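Local coordinates for protein xyloglucan-specific endo-beta-1,4-glucanase GH12 (Aspergillus niveus, PDB 4NPR) that probably hydrolyses internal beta-1,4-glucosidic linkages of xyloglucan, releasing xyloglucan oligosaccharides with retention of the anomeric configuration, at residues P162-G166 and I167-L171; G195-R198 and D199-T202; T202-E205 and S206-L210. All coordinates share one frame; numbering follows the deposited sequence.

In the fold
The three contacts follow the chain from a short hairpin to the helix 198-207 of this beta jelly roll, and all lie on the same side of the chain's centre. Contact 1, the hairpin at the edge of the nine-stranded sheet, packs against both halves of the helix: Val164 CG1 is 3.5 Å from Asp199 CB, and Phe169 CE2 is 3.5 Å from Phe200 CE1 of contact 2. Pro162 CB reaches Tyr203 CE2 of contact 3 at 3.4 Å. Contacts 2 and 3, whose centres are about 11 Å apart, share Thr202 and form the start and end of the helix. The centres of contacts 1 and 3 are about 14 Å apart.

Contact 1: residues P162-G166 and I167-L171; sequences PTVAG and IKFNL
Phe169 turns its ring toward Val164 because its CG stands anti to its own carbonyl carbon (chi1 -77°), which brings CE2 to 3.4 Å from the carbonyl oxygen of Val164. That oxygen lies in the ring plane, at the edge, so the contact is made by the C-H rim. Val164 CB comes within 4.2 Å of Phe169 CD2, while CG2 of Ile167 sits over one ring face, 3.6 Å above the plane. Val164, Ile167 and the ring therefore pack together on one side of the hairpin. Thr163 and Lys168 oppose each other on the other side as a non-hydrogen-bonded pair; Thr163 holds OG1 beside its backbone N (chi1 -72°), and this oxygen lies against the lysine's aliphatic stem, 3.6 Å from Lys168 CG. At the open end, Pro162 CD meets Leu171 CB at 4.0 Å, the two side chains crossing at about a right angle. Backbone bonds fix the register: Phe169 N donates to Pro162 O at 2.9 Å, and Val164 and Ile167 exchange a reciprocal pair as a hydrogen-bonded couple. Ala165 and Gly166, both with positive phi, make the corner. Beyond Ile167, Lys168 and Asn170 bond through their backbones to Gln187 and Val185. The whole is a beta hairpin with a two-residue loop, a type I' turn, and its strand 163-164 edges the nine-stranded sheet of the jelly roll.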
loop_
_atom_site.group_PDB
_atom_site.type_symbol
_atom_site.label_atom_id
_atom_site.label_comp_id
_atom_site.label_asym_id
_atom_site.label_seq_id
_atom_site.Cartn_x
_atom_site.Cartn_y
_atom_site.Cartn_z
ATOM N N PRO A 162 7.067 -10.105 14.359
ATOM C CA PRO A 162 5.917 -11.015 14.443
ATOM C C PRO A 162 5.562 -11.736 13.145
ATOM O O PRO A 162 5.900 -11.289 12.067
ATOM C CB PRO A 162 4.788 -10.068 14.781
ATOM C CG PRO A 162 5.134 -8.845 13.958
ATOM C CD PRO A 162 6.626 -8.713 14.092
ATOM N N THR A 163 4.864 -12.857 13.287
ATOM C CA THR A 163 4.342 -13.627 12.169
ATOM C C THR A 163 2.827 -13.329 12.150
ATOM O O THR A 163 2.151 -13.524 13.125
ATOM C CB THR A 163 4.639 -15.145 12.384
ATOM O OG1 THR A 163 6.042 -15.406 12.209
ATOM C CG2 THR A 163 3.847 -16.015 11.425
ATOM N N VAL A 164 2.312 -12.827 11.054
ATOM C CA VAL A 164 0.931 -12.428 10.938
ATOM C C VAL A 164 0.480 -12.881 9.566
ATOM O O VAL A 164 1.229 -12.739 8.566
ATOM C CB VAL A 164 0.784 -10.894 10.944
ATOM C CG1 VAL A 164 -0.689 -10.497 10.889
ATOM C CG2 VAL A 164 1.519 -10.278 12.132
ATOM N N ALA A 165 -0.730 -13.427 9.527
ATOM C CA ALA A 165 -1.347 -13.989 8.321
ATOM C C ALA A 165 -0.408 -14.937 7.563
ATOM O O ALA A 165 -0.355 -14.935 6.330
ATOM C CB ALA A 165 -1.903 -12.867 7.433
ATOM N N GLY A 166 0.322 -15.738 8.352
ATOM C CA GLY A 166 1.229 -16.793 7.875
ATOM C C GLY A 166 2.616 -16.354 7.405
ATOM O O GLY A 166 3.370 -17.179 6.952
ATOM N N ILE A 167 2.940 -15.059 7.502
ATOM C CA ILE A 167 4.178 -14.489 6.947
ATOM C C ILE A 167 4.948 -13.839 8.077
ATOM O O ILE A 167 4.361 -13.146 8.893
ATOM C CB ILE A 167 3.848 -13.339 5.939
ATOM C CG1 ILE A 167 3.122 -13.864 4.704
ATOM C CG2 ILE A 167 5.100 -12.563 5.528
ATOM C CD1 ILE A 167 2.586 -12.757 3.827
ATOM N N LYS A 168 6.262 -14.041 8.098
ATOM C CA LYS A 168 7.148 -13.397 9.075
ATOM C C LYS A 168 7.500 -11.980 8.619
ATOM O O LYS A 168 7.899 -11.753 7.488
ATOM C CB LYS A 168 8.402 -14.203 9.275
ATOM C CG LYS A 168 9.051 -14.070 10.673
ATOM C CD LYS A 168 9.573 -15.448 11.158
ATOM C CE LYS A 168 10.836 -15.359 12.039
ATOM N NZ LYS A 168 10.704 -14.401 13.176
ATOM N N PHE A 169 7.299 -11.038 9.522
ATOM C CA PHE A 169 7.470 -9.621 9.267
ATOM C C PHE A 169 8.545 -9.026 10.161
ATOM O O PHE A 169 8.672 -9.416 11.316
ATOM C CB PHE A 169 6.141 -8.925 9.548
ATOM C CG PHE A 169 5.126 -9.113 8.458
ATOM C CD1 PHE A 169 5.241 -8.422 7.266
ATOM C CD2 PHE A 169 4.094 -9.971 8.610
ATOM C CE1 PHE A 169 4.332 -8.606 6.246
ATOM C CE2 PHE A 169 3.189 -10.153 7.604
ATOM C CZ PHE A 169 3.295 -9.463 6.426
ATOM N N ASN A 170 9.318 -8.091 9.624
ATOM C CA ASN A 170 9.974 -7.099 10.448
ATOM C C ASN A 170 8.976 -5.945 10.650
ATOM O O ASN A 170 8.452 -5.414 9.684
ATOM C CB ASN A 170 11.184 -6.534 9.770
ATOM C CG ASN A 170 12.325 -7.512 9.682
ATOM O OD1 ASN A 170 12.514 -8.382 10.508
ATOM N ND2 ASN A 170 13.108 -7.351 8.643
ATOM N N LEU A 171 8.766 -5.519 11.888
ATOM C CA LEU A 171 7.832 -4.436 12.182
ATOM C C LEU A 171 8.554 -3.145 12.557
ATOM O O LEU A 171 9.364 -3.140 13.450
ATOM C CB LEU A 171 6.883 -4.828 13.321
ATOM C CG LEU A 171 5.900 -3.695 13.726
ATOM C CD1 LEU A 171 5.101 -3.246 12.511
ATOM C CD2 LEU A 171 4.945 -4.088 14.856
#

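Contact 2: residues G195-R198 and D199-T202; sequences GDMR and DFFT
Met197 and Phe200 make the apolar half of this helix start. The methionine chain bends at chi2 and chi3, which carries its methyl CE to 3.6 Å from Phe200 CE2. The sulfur belongs to the same Met-aromatic contact, with SD 5.2 Å from the centroid of the Phe200 ring and 71° off the ring normal, an oblique approach. Phe200 also has the carbonyl oxygen of Met197 in its ring plane, at the edge, 3.6 Å from CD2. On the polar half, Arg198 O is gripped twice by one residue: Thr202 N and Thr202 OG1 both donate to it at 2.9 Å, the amide nearly straight and the hydroxyl from above the carbonyl plane. The hydroxyl can reach because it stands beside its own backbone N (chi1 -53°). Asp199 N bonds to Asp196 O at 3.1 Å. One step outward, Asp196 OD1 accepts from Arg198 N at 3.0 Å, a capping bond met from above the carboxylate plane. Further out, Ile104 N also donates to Asp196 OD1, and Arg198 NH1 bonds to Val101 O, tying the helix start to the segment 101-104. Met197 packs on Tyr123, Met125 and Val141 of the large sheet. Two amides on Asp196 OD1, together with the amino end of the helix, would probably stabilise its negative charge; the Asp199 carboxylate also lies near that end.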
loop_
_atom_site.group_PDB
_atom_site.type_symbol
_atom_site.label_atom_id
_atom_site.label_comp_id
_atom_site.label_asym_id
_atom_site.label_seq_id
_atom_site.Cartn_x
_atom_site.Cartn_y
_atom_site.Cartn_z
ATOM N N GLY A 195 -5.276 -13.600 2.319
ATOM C CA GLY A 195 -5.457 -13.589 3.773
ATOM C C GLY A 195 -6.386 -12.557 4.356
ATOM O O GLY A 195 -6.832 -11.644 3.681
ATOM N N ASP A 196 -6.664 -12.731 5.642
ATOM C CA ASP A 196 -7.502 -11.802 6.376
ATOM C C ASP A 196 -6.653 -10.624 6.883
ATOM O O ASP A 196 -5.853 -10.782 7.803
ATOM C CB ASP A 196 -8.253 -12.505 7.531
ATOM C CG ASP A 196 -9.301 -11.604 8.156
ATOM O OD1 ASP A 196 -9.330 -10.439 7.745
ATOM O OD2 ASP A 196 -10.118 -12.010 9.017
ATOM N N MET A 197 -6.828 -9.435 6.304
ATOM C CA MET A 197 -6.014 -8.271 6.740
ATOM C C MET A 197 -6.325 -7.813 8.198
ATOM O O MET A 197 -5.675 -6.938 8.755
ATOM C CB MET A 197 -6.172 -7.093 5.789
ATOM C CG MET A 197 -5.645 -7.277 4.369
ATOM S SD MET A 197 -3.979 -7.960 4.200
ATOM C CE MET A 197 -2.971 -6.547 4.635
ATOM N N ARG A 198 -7.297 -8.454 8.829
ATOM C CA ARG A 198 -7.635 -8.113 10.161
ATOM C C ARG A 198 -6.621 -8.630 11.126
ATOM O O ARG A 198 -6.612 -8.213 12.289
ATOM C CB ARG A 198 -8.999 -8.648 10.510
ATOM C CG ARG A 198 -9.607 -7.842 11.613
ATOM C CD ARG A 198 -10.886 -8.480 12.075
ATOM N NE ARG A 198 -10.642 -9.465 13.111
ATOM C CZ ARG A 198 -11.607 -10.040 13.797
ATOM N NH1 ARG A 198 -12.853 -9.731 13.563
ATOM N NH2 ARG A 198 -11.329 -10.925 14.714
ATOM N N ASP A 199 -5.764 -9.537 10.675
ATOM C CA ASP A 199 -4.794 -10.122 11.609
ATOM C C ASP A 199 -3.781 -9.069 12.074
ATOM O O ASP A 199 -3.357 -9.079 13.198
ATOM C CB ASP A 199 -4.089 -11.368 11.009
ATOM C CG ASP A 199 -5.074 -12.543 10.668
ATOM O OD1 ASP A 199 -6.111 -12.724 11.338
ATOM O OD2 ASP A 199 -4.794 -13.294 9.703
ATOM N N PHE A 200 -3.399 -8.175 11.187
ATOM C CA PHE A 200 -2.527 -7.054 11.500
ATOM C C PHE A 200 -3.070 -6.145 12.589
ATOM O O PHE A 200 -2.332 -5.723 13.461
ATOM C CB PHE A 200 -2.304 -6.262 10.222
ATOM C CG PHE A 200 -1.563 -7.057 9.201
ATOM C CD1 PHE A 200 -0.206 -7.291 9.365
ATOM C CD2 PHE A 200 -2.219 -7.671 8.165
ATOM C CE1 PHE A 200 0.482 -8.081 8.476
ATOM C CE2 PHE A 200 -1.533 -8.482 7.287
ATOM C CZ PHE A 200 -0.185 -8.664 7.425
ATOM N N PHE A 201 -4.365 -5.858 12.550
ATOM C CA PHE A 201 -5.030 -5.127 13.635
ATOM C C PHE A 201 -5.170 -5.940 14.927
ATOM O O PHE A 201 -4.872 -5.434 16.023
ATOM C CB PHE A 201 -6.376 -4.595 13.166
ATOM C CG PHE A 201 -6.264 -3.668 11.985
ATOM C CD1 PHE A 201 -5.799 -2.383 12.136
ATOM C CD2 PHE A 201 -6.585 -4.102 10.693
ATOM C CE1 PHE A 201 -5.688 -1.511 11.055
ATOM C CE2 PHE A 201 -6.483 -3.239 9.607
ATOM C CZ PHE A 201 -6.028 -1.948 9.791
ATOM N N THR A 202 -5.621 -7.183 14.831
ATOM C CA THR A 202 -5.692 -8.033 15.998
ATOM C C THR A 202 -4.323 -7.932 16.692
ATOM O O THR A 202 -4.218 -7.751 17.907
ATOM C CB THR A 202 -5.931 -9.511 15.586
ATOM O OG1 THR A 202 -7.076 -9.645 14.727
ATOM C CG2 THR A 202 -6.119 -10.400 16.792
#

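Contact 3: residues T202-E205 and S206-L210; sequences TYLE and SNQGL
Residues 202-205 and 206-210 carry helix 198-207 through its last turn and then reverse the chain. Asn207 N donates to Tyr203 O at 2.7 Å, whereas the two bonds from Ser206 N, to Thr202 O and to Tyr203 O, are weak. Gln208 is the first residue to leave helical phi and psi. Gly209 then takes a positive phi of 75°, and the turn it makes brings Leu210 N back to Leu204 O at 3.1 Å. Two amides share that carbonyl oxygen: Gln208 N also donates to it, at 3.0 Å, and the pair approach from opposite faces of its plane.

Among the side chains, Asn207 folds back over the helix end. With CG beside the backbone N (chi1 -59°), its ND2 bonds to Tyr203 O at 3.0 Å, in the carbonyl plane and on a lone pair, so this oxygen holds both the backbone and the side-chain N-H of one residue. The same fold lays the amide nearly flat on the Tyr203 ring, the planes 10° apart, while CB sits over the ring face as a CH-pi contact 4.1 Å from the centroid. Gln208 NE2 adds a weak bond to Tyr203 OH at 3.3 Å. On the apolar side Leu204 CB meets Leu210 CB at 3.8 Å, and Glu205 CA points a C-H at Leu210 O. Leu204 rests on Ile139, Tyr182 and Phe184, and Leu210 on Tyr137, so the helix end lies against strands 137-146 and 179-186, with Tyr203 also touching Leu171 of strand 167-176.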
loop_
_atom_site.group_PDB
_atom_site.type_symbol
_atom_site.label_atom_id
_atom_site.label_comp_id
_atom_site.label_asym_id
_atom_site.label_seq_id
_atom_site.Cartn_x
_atom_site.Cartn_y
_atom_site.Cartn_z
ATOM N N THR A 202 -5.621 -7.183 14.831
ATOM C CA THR A 202 -5.692 -8.033 15.998
ATOM C C THR A 202 -4.323 -7.932 16.692
ATOM O O THR A 202 -4.218 -7.751 17.907
ATOM C CB THR A 202 -5.931 -9.511 15.586
ATOM O OG1 THR A 202 -7.076 -9.645 14.727
ATOM C CG2 THR A 202 -6.119 -10.400 16.792
ATOM N N TYR A 203 -3.255 -8.025 15.903
ATOM C CA TYR A 203 -1.915 -8.041 16.461
ATOM C C TYR A 203 -1.549 -6.768 17.227
ATOM O O TYR A 203 -1.012 -6.841 18.321
ATOM C CB TYR A 203 -0.861 -8.295 15.385
ATOM C CG TYR A 203 0.541 -8.064 15.927
ATOM C CD1 TYR A 203 1.132 -6.820 15.833
ATOM C CD2 TYR A 203 1.267 -9.087 16.561
ATOM C CE1 TYR A 203 2.398 -6.592 16.350
ATOM C CE2 TYR A 203 2.551 -8.847 17.084
ATOM C CZ TYR A 203 3.107 -7.588 16.959
ATOM O OH TYR A 203 4.382 -7.271 17.444
ATOM N N LEU A 204 -1.846 -5.623 16.617
ATOM C CA LEU A 204 -1.525 -4.312 17.172
ATOM C C LEU A 204 -2.347 -4.018 18.388
ATOM O O LEU A 204 -1.843 -3.405 19.324
ATOM C CB LEU A 204 -1.753 -3.198 16.135
ATOM C CG LEU A 204 -0.853 -3.235 14.893
ATOM C CD1 LEU A 204 -1.330 -2.208 13.903
ATOM C CD2 LEU A 204 0.644 -3.026 15.182
ATOM N N GLU A 205 -3.595 -4.451 18.387
ATOM C CA GLU A 205 -4.484 -4.139 19.506
ATOM C C GLU A 205 -3.928 -4.853 20.731
ATOM O O GLU A 205 -3.887 -4.340 21.849
ATOM C CB GLU A 205 -5.913 -4.595 19.229
ATOM C CG GLU A 205 -6.658 -3.712 18.218
ATOM C CD GLU A 205 -7.790 -4.450 17.482
ATOM O OE1 GLU A 205 -8.152 -5.553 17.926
ATOM O OE2 GLU A 205 -8.314 -3.953 16.460
ATOM N N SER A 206 -3.398 -6.012 20.425
ATOM C CA SER A 206 -3.029 -6.981 21.383
ATOM C C SER A 206 -1.625 -6.700 21.904
ATOM O O SER A 206 -1.395 -6.751 23.118
ATOM C CB SER A 206 -3.111 -8.319 20.659
ATOM O OG SER A 206 -2.771 -9.358 21.492
ATOM N N ASN A 207 -0.694 -6.368 21.004
ATOM C CA ASN A 207 0.734 -6.306 21.383
ATOM C C ASN A 207 1.398 -4.927 21.329
ATOM O O ASN A 207 2.566 -4.801 21.683
ATOM C CB ASN A 207 1.566 -7.240 20.491
ATOM C CG ASN A 207 1.123 -8.688 20.571
ATOM O OD1 ASN A 207 1.905 -9.551 20.932
ATOM N ND2 ASN A 207 -0.125 -8.963 20.189
ATOM N N GLN A 208 0.680 -3.933 20.816
ATOM C CA GLN A 208 1.203 -2.569 20.690
ATOM C C GLN A 208 0.197 -1.493 21.162
ATOM O O GLN A 208 0.364 -0.322 20.826
ATOM C CB GLN A 208 1.563 -2.288 19.215
ATOM C CG GLN A 208 2.504 -3.295 18.591
ATOM C CD GLN A 208 3.903 -3.227 19.141
ATOM O OE1 GLN A 208 4.277 -2.258 19.774
ATOM N NE2 GLN A 208 4.700 -4.252 18.857
ATOM N N GLY A 209 -0.862 -1.878 21.870
ATOM C CA GLY A 209 -1.757 -0.915 22.493
ATOM C C GLY A 209 -2.702 -0.182 21.556
ATOM O O GLY A 209 -3.299 0.827 21.932
ATOM N N LEU A 210 -2.866 -0.666 20.329
ATOM C CA LEU A 210 -3.706 0.081 19.409
ATOM C C LEU A 210 -5.158 -0.002 19.874
ATOM O O LEU A 210 -5.621 -1.062 20.268
ATOM C CB LEU A 210 -3.577 -0.443 17.982
ATOM C CG LEU A 210 -4.369 0.425 17.009
ATOM C CD1 LEU A 210 -3.656 1.759 16.778
ATOM C CD2 LEU A 210 -4.608 -0.352 15.721
#